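Local coordinates for protein PfVFT1 (Plasmodium falciparum, PDB 5JKQ) that probably binds a small solute, still to be identified, between the two lobes of its Venus flytrap domain, at residues S70-K75 and D143-D148; V137-K142 and P166-G171. The protein carries 3 engineered substitutions. All coordinates share one frame; numbering follows the deposited sequence.

Contact 1: residues S70-K75 and D143-D148; sequences SEIIKK and DIHMTD
Ile72 lays the CG1-CD1 branch of its side chain over one face of the His145 imidazole. CG1 stands beside the backbone N (chi1 -68°) and CG2 anti to it, which brings the longer branch to the ring. CG1 lies 3.9 Å from the ring centroid and 28° off the normal, a CH-pi contact displaced toward the ND1-CE1 side: CG1 is 3.6 Å from ND1 of His145, and CD1 of Ile72 follows at 3.9 Å from that same nitrogen. The two side chains lie antiparallel, each running alongside the other. The backbone N-H of Lys79 donates to ND1 and fixes the rotation of the imidazole, which would place the ring proton on NE2. OE1 of Glu71, 4.2 Å from His145 NE2, may polarise that N-H without bonding to it. NZ of Lys75, 4.6 Å from NE2, may partly offset the carboxylate's field. Ile72 also touches Trp111 of helix 102-118. His145 directly precedes strand 146-147, so the contact seats the C-terminal part of the short helix 68-75 beside the edge of a three-stranded parallel sheet, the helix-flanked sheet typical of a lobe in a Venus flytrap domain.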
loop_
_atom_site.group_PDB
_atom_site.type_symbol
_atom_site.label_atom_id
_atom_site.label_comp_id
_atom_site.label_asym_id
_atom_site.label_seq_id
_atom_site.Cartn_x
_atom_site.Cartn_y
_atom_site.Cartn_z
ATOM N N SER A 70 21.951 5.623 -10.842
ATOM C CA SER A 70 23.272 6.232 -10.958
ATOM C C SER A 70 23.266 7.678 -10.464
ATOM O O SER A 70 24.260 8.155 -9.918
ATOM C CB SER A 70 23.762 6.174 -12.404
ATOM O OG SER A 70 24.186 4.864 -12.739
ATOM N N GLU A 71 22.147 8.372 -10.655
ATOM C CA GLU A 71 22.004 9.730 -10.145
ATOM C C GLU A 71 21.958 9.709 -8.620
ATOM O O GLU A 71 22.625 10.503 -7.954
ATOM C CB GLU A 71 20.742 10.394 -10.701
ATOM C CG GLU A 71 20.705 10.489 -12.220
ATOM C CD GLU A 71 19.428 11.129 -12.733
ATOM O OE1 GLU A 71 18.630 11.620 -11.907
ATOM O OE2 GLU A 71 19.223 11.142 -13.965
ATOM N N ILE A 72 21.165 8.789 -8.080
ATOM C CA ILE A 72 21.041 8.618 -6.636
ATOM C C ILE A 72 22.401 8.299 -6.022
ATOM O O ILE A 72 22.754 8.829 -4.969
ATOM C CB ILE A 72 20.028 7.498 -6.298
ATOM C CG1 ILE A 72 18.620 7.933 -6.699
ATOM C CG2 ILE A 72 20.043 7.153 -4.804
ATOM C CD1 ILE A 72 17.650 6.784 -6.865
ATOM N N ILE A 73 23.161 7.442 -6.696
ATOM C CA ILE A 73 24.463 7.002 -6.201
ATOM C C ILE A 73 25.463 8.154 -6.146
ATOM O O ILE A 73 26.186 8.308 -5.161
ATOM C CB ILE A 73 25.033 5.861 -7.077
ATOM C CG1 ILE A 73 24.215 4.589 -6.864
ATOM C CG2 ILE A 73 26.499 5.566 -6.736
ATOM C CD1 ILE A 73 24.472 3.504 -7.891
ATOM N N LYS A 74 25.505 8.961 -7.202
ATOM C CA LYS A 74 26.472 10.051 -7.286
ATOM C C LYS A 74 26.208 11.131 -6.239
ATOM O O LYS A 74 27.144 11.700 -5.677
ATOM C CB LYS A 74 26.459 10.660 -8.687
ATOM C CG LYS A 74 27.195 9.816 -9.717
ATOM C CD LYS A 74 26.896 10.264 -11.140
ATOM C CE LYS A 74 27.738 9.497 -12.148
ATOM N NZ LYS A 74 27.106 9.447 -13.498
ATOM N N LYS A 75 24.934 11.403 -5.971
ATOM C CA LYS A 75 24.558 12.421 -4.994
ATOM C C LYS A 75 24.401 11.849 -3.585
ATOM O O LYS A 75 24.252 12.605 -2.625
ATOM C CB LYS A 75 23.256 13.103 -5.419
ATOM C CG LYS A 75 23.451 14.272 -6.374
ATOM C CD LYS A 75 22.590 14.137 -7.621
ATOM C CE LYS A 75 21.103 14.203 -7.297
ATOM N NZ LYS A 75 20.260 14.024 -8.514
ATOM N N ASP A 143 10.445 15.399 -10.261
ATOM C CA ASP A 143 10.748 16.121 -9.028
ATOM C C ASP A 143 11.173 15.135 -7.944
ATOM O O ASP A 143 11.846 15.503 -6.981
ATOM C CB ASP A 143 9.540 16.933 -8.559
ATOM C CG ASP A 143 9.187 18.060 -9.509
ATOM O OD1 ASP A 143 10.115 18.734 -10.005
ATOM O OD2 ASP A 143 7.982 18.270 -9.763
ATOM N N ILE A 144 10.774 13.878 -8.117
ATOM C CA ILE A 144 11.093 12.816 -7.172
ATOM C C ILE A 144 11.494 11.551 -7.921
ATOM O O ILE A 144 11.114 11.357 -9.076
ATOM C CB ILE A 144 9.897 12.508 -6.244
ATOM C CG1 ILE A 144 8.624 12.317 -7.079
ATOM C CG2 ILE A 144 9.723 13.627 -5.228
ATOM C CD1 ILE A 144 7.396 11.912 -6.284
ATOM N N HIS A 145 12.272 10.700 -7.261
ATOM C CA HIS A 145 12.638 9.404 -7.818
ATOM C C HIS A 145 11.570 8.362 -7.492
ATOM O O HIS A 145 11.414 7.372 -8.209
ATOM C CB HIS A 145 13.994 8.949 -7.272
ATOM C CG HIS A 145 15.097 9.936 -7.490
ATOM N ND1 HIS A 145 15.970 10.309 -6.491
ATOM C CD2 HIS A 145 15.476 10.622 -8.596
ATOM C CE1 HIS A 145 16.835 11.185 -6.968
ATOM N NE2 HIS A 145 16.558 11.391 -8.244
HETATM N N MSE A 146 10.828 8.611 -6.414
HETATM C CA MSE A 146 9.919 7.625 -5.841
HETATM C C MSE A 146 8.741 8.234 -5.113
HETATM O O MSE A 146 8.842 9.328 -4.560
HETATM C CB MSE A 146 10.653 6.753 -4.833
HETATM C CG MSE A 146 11.398 5.590 -5.386
HETATM SE SE MSE A 146 12.180 4.646 -3.882
HETATM C CE MSE A 146 10.684 3.471 -3.468
ATOM N N THR A 147 7.643 7.489 -5.069
ATOM C CA THR A 147 6.579 7.762 -4.116
ATOM C C THR A 147 6.881 6.978 -2.846
ATOM O O THR A 147 7.704 6.061 -2.856
ATOM C CB THR A 147 5.194 7.358 -4.650
ATOM O OG1 THR A 147 5.112 5.929 -4.741
ATOM C CG2 THR A 147 4.935 7.979 -6.016
ATOM N N ASP A 148 6.221 7.341 -1.753
ATOM C CA ASP A 148 6.293 6.557 -0.529
ATOM C C ASP A 148 5.681 5.182 -0.794
ATOM O O ASP A 148 4.996 4.988 -1.797
ATOM C CB ASP A 148 5.565 7.273 0.612
ATOM C CG ASP A 148 5.915 6.710 1.974
ATOM O OD1 ASP A 148 5.498 5.571 2.273
ATOM O OD2 ASP A 148 6.597 7.413 2.751
#

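Contact 2: residues V137-K142 and P166-G171; sequences VALNDK and PKLTSG
This is a small helix-on-strand packing contact, mainly apolar, in which the last turn of helix 135-140 rests on the start of strand 168-170. No hydrogen bond joins the two segments, and their backbones come nearest at Asn140 and Leu168, with CA atoms 6.8 Å apart. The centre of the contact is the CD2 methyl of Leu168. It reaches CD2 of Leu139 at 3.7 Å and CG of Leu139 at 3.8 Å, and the two leucine side chains meet at a slant. CG of Leu139 stands anti to the backbone N (chi1 -176°), which sends its branched end out from the helix to meet Leu168. On its flank the same Leu168 methyl lies 4.0 Å from CB of Asn140, so one leucine branch is shared by two consecutive helical residues. Farther along, the amide oxygen OD1 of Asn140 approaches CB of Lys167 at 4.1 Å, a van der Waals contact with the root of the lysine. Beyond CG that lysine runs extended, and its NZ is hydrogen-bonded to the backbone O of Ala284, the C-terminal residue. Immediately after the contacting turn the helix closes in a Schellman motif: Lys142 takes up a positive phi of 63°, and its N bonds to the O of Leu139. The chain thereby turns out of the helix toward strand 146-147. On the other segment, backbone hydrogen bonds of Lys167 with Ala282, Thr169 with Phe280 and Gly171 with Ala278 pair strand 168-170 with the antiparallel strand 265-281 and the residue just after it. Leu139 touches Tyr279, and Asn140 touches Lys281, both of strand 265-281, so the end of helix 135-140 packs against two neighbouring strands together.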
loop_
_atom_site.group_PDB
_atom_site.type_symbol
_atom_site.label_atom_id
_atom_site.label_comp_id
_atom_site.label_asym_id
_atom_site.label_seq_id
_atom_site.Cartn_x
_atom_site.Cartn_y
_atom_site.Cartn_z
ATOM N N VAL A 137 2.070 13.558 -10.167
ATOM C CA VAL A 137 2.475 14.611 -11.092
ATOM C C VAL A 137 3.957 14.909 -10.896
ATOM O O VAL A 137 4.716 14.997 -11.862
ATOM C CB VAL A 137 1.630 15.898 -10.892
ATOM C CG1 VAL A 137 2.389 17.155 -11.328
ATOM C CG2 VAL A 137 0.318 15.784 -11.648
ATOM N N ALA A 138 4.360 15.054 -9.638
ATOM C CA ALA A 138 5.753 15.315 -9.300
ATOM C C ALA A 138 6.640 14.176 -9.786
ATOM O O ALA A 138 7.773 14.397 -10.218
ATOM C CB ALA A 138 5.907 15.506 -7.801
ATOM N N LEU A 139 6.112 12.958 -9.721
ATOM C CA LEU A 139 6.849 11.782 -10.159
ATOM C C LEU A 139 7.062 11.809 -11.669
ATOM O O LEU A 139 8.170 11.573 -12.152
ATOM C CB LEU A 139 6.110 10.506 -9.753
ATOM C CG LEU A 139 6.821 9.188 -10.066
ATOM C CD1 LEU A 139 8.135 9.079 -9.302
ATOM C CD2 LEU A 139 5.917 8.013 -9.741
ATOM N N ASN A 140 5.996 12.097 -12.408
ATOM C CA ASN A 140 6.070 12.167 -13.864
ATOM C C ASN A 140 6.879 13.376 -14.331
ATOM O O ASN A 140 7.304 13.434 -15.483
ATOM C CB ASN A 140 4.664 12.217 -14.468
ATOM C CG ASN A 140 4.668 12.035 -15.978
ATOM O OD1 ASN A 140 5.392 11.197 -16.513
ATOM N ND2 ASN A 140 3.860 12.825 -16.671
ATOM N N ASP A 141 7.083 14.338 -13.433
ATOM C CA ASP A 141 7.865 15.535 -13.740
ATOM C C ASP A 141 9.296 15.427 -13.212
ATOM O O ASP A 141 10.070 16.379 -13.303
ATOM C CB ASP A 141 7.188 16.781 -13.156
ATOM C CG ASP A 141 5.893 17.134 -13.869
ATOM O OD1 ASP A 141 5.700 16.693 -15.022
ATOM O OD2 ASP A 141 5.069 17.862 -13.276
ATOM N N LYS A 142 9.636 14.266 -12.658
ATOM C CA LYS A 142 10.989 13.989 -12.173
ATOM C C LYS A 142 11.413 14.910 -11.029
ATOM O O LYS A 142 12.602 15.175 -10.849
ATOM C CB LYS A 142 12.005 14.100 -13.316
ATOM C CG LYS A 142 11.639 13.312 -14.562
ATOM C CD LYS A 142 12.865 13.048 -15.432
ATOM C CE LYS A 142 13.466 14.332 -15.989
ATOM N NZ LYS A 142 14.807 14.097 -16.598
ATOM N N PRO A 166 0.508 7.732 -18.356
ATOM C CA PRO A 166 0.783 6.391 -18.886
ATOM C C PRO A 166 2.217 5.896 -18.696
ATOM O O PRO A 166 2.483 4.723 -18.950
ATOM C CB PRO A 166 0.477 6.553 -20.375
ATOM C CG PRO A 166 0.873 7.959 -20.664
ATOM C CD PRO A 166 0.542 8.751 -19.422
ATOM N N LYS A 167 3.121 6.771 -18.265
ATOM C CA LYS A 167 4.535 6.417 -18.170
ATOM C C LYS A 167 4.924 5.916 -16.781
ATOM O O LYS A 167 6.027 5.403 -16.588
ATOM C CB LYS A 167 5.399 7.618 -18.551
ATOM C CG LYS A 167 5.137 8.128 -19.957
ATOM C CD LYS A 167 5.996 9.335 -20.283
ATOM C CE LYS A 167 5.807 9.771 -21.726
ATOM N NZ LYS A 167 6.293 11.160 -21.956
ATOM N N LEU A 168 4.018 6.058 -15.817
ATOM C CA LEU A 168 4.288 5.624 -14.451
ATOM C C LEU A 168 4.060 4.125 -14.290
ATOM O O LEU A 168 3.093 3.578 -14.822
ATOM C CB LEU A 168 3.412 6.396 -13.462
ATOM C CG LEU A 168 3.534 7.921 -13.517
ATOM C CD1 LEU A 168 2.630 8.560 -12.477
ATOM C CD2 LEU A 168 4.979 8.374 -13.325
ATOM N N THR A 169 4.963 3.469 -13.562
ATOM C CA THR A 169 4.828 2.049 -13.256
ATOM C C THR A 169 4.736 1.841 -11.750
ATOM O O THR A 169 4.790 2.799 -10.979
ATOM C CB THR A 169 6.006 1.224 -13.816
ATOM O OG1 THR A 169 5.716 -0.172 -13.682
ATOM C CG2 THR A 169 7.313 1.546 -13.089
ATOM N N SER A 170 4.597 0.581 -11.345
ATOM C CA SER A 170 4.457 0.227 -9.937
ATOM C C SER A 170 5.382 -0.915 -9.542
ATOM O O SER A 170 5.655 -1.813 -10.337
ATOM C CB SER A 170 3.011 -0.165 -9.632
ATOM O OG SER A 170 2.830 -0.412 -8.249
ATOM N N GLY A 171 5.858 -0.873 -8.302
ATOM C CA GLY A 171 6.584 -1.989 -7.729
ATOM C C GLY A 171 5.596 -2.996 -7.172
ATOM O O GLY A 171 4.387 -2.776 -7.224
#

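The two contacts have centres 13 Å apart and are joined by the turn that leads from helix 135-140 into strand 146-147. At that turn Asp143 N lies 2.9 Å from Ala138 O, a probable hydrogen bond and the second, longer-range bond of the Schellman motif, while CG1 of Ile144 packs 3.6 Å from CA of Leu139. Leu139 of contact 2 is approached from the strand as well, with CG2 of Thr147 from contact 1 lying 3.9 Å from its CD2. Tyr279 of strand 265-281 gives its backbone N to Thr147 OG1. Contact 1 thus brings helix 68-75 to the residue before strand 146-147, contact 2 joins helix 135-140 to strand 168-170, and Asp143 and Ile144 connect the two.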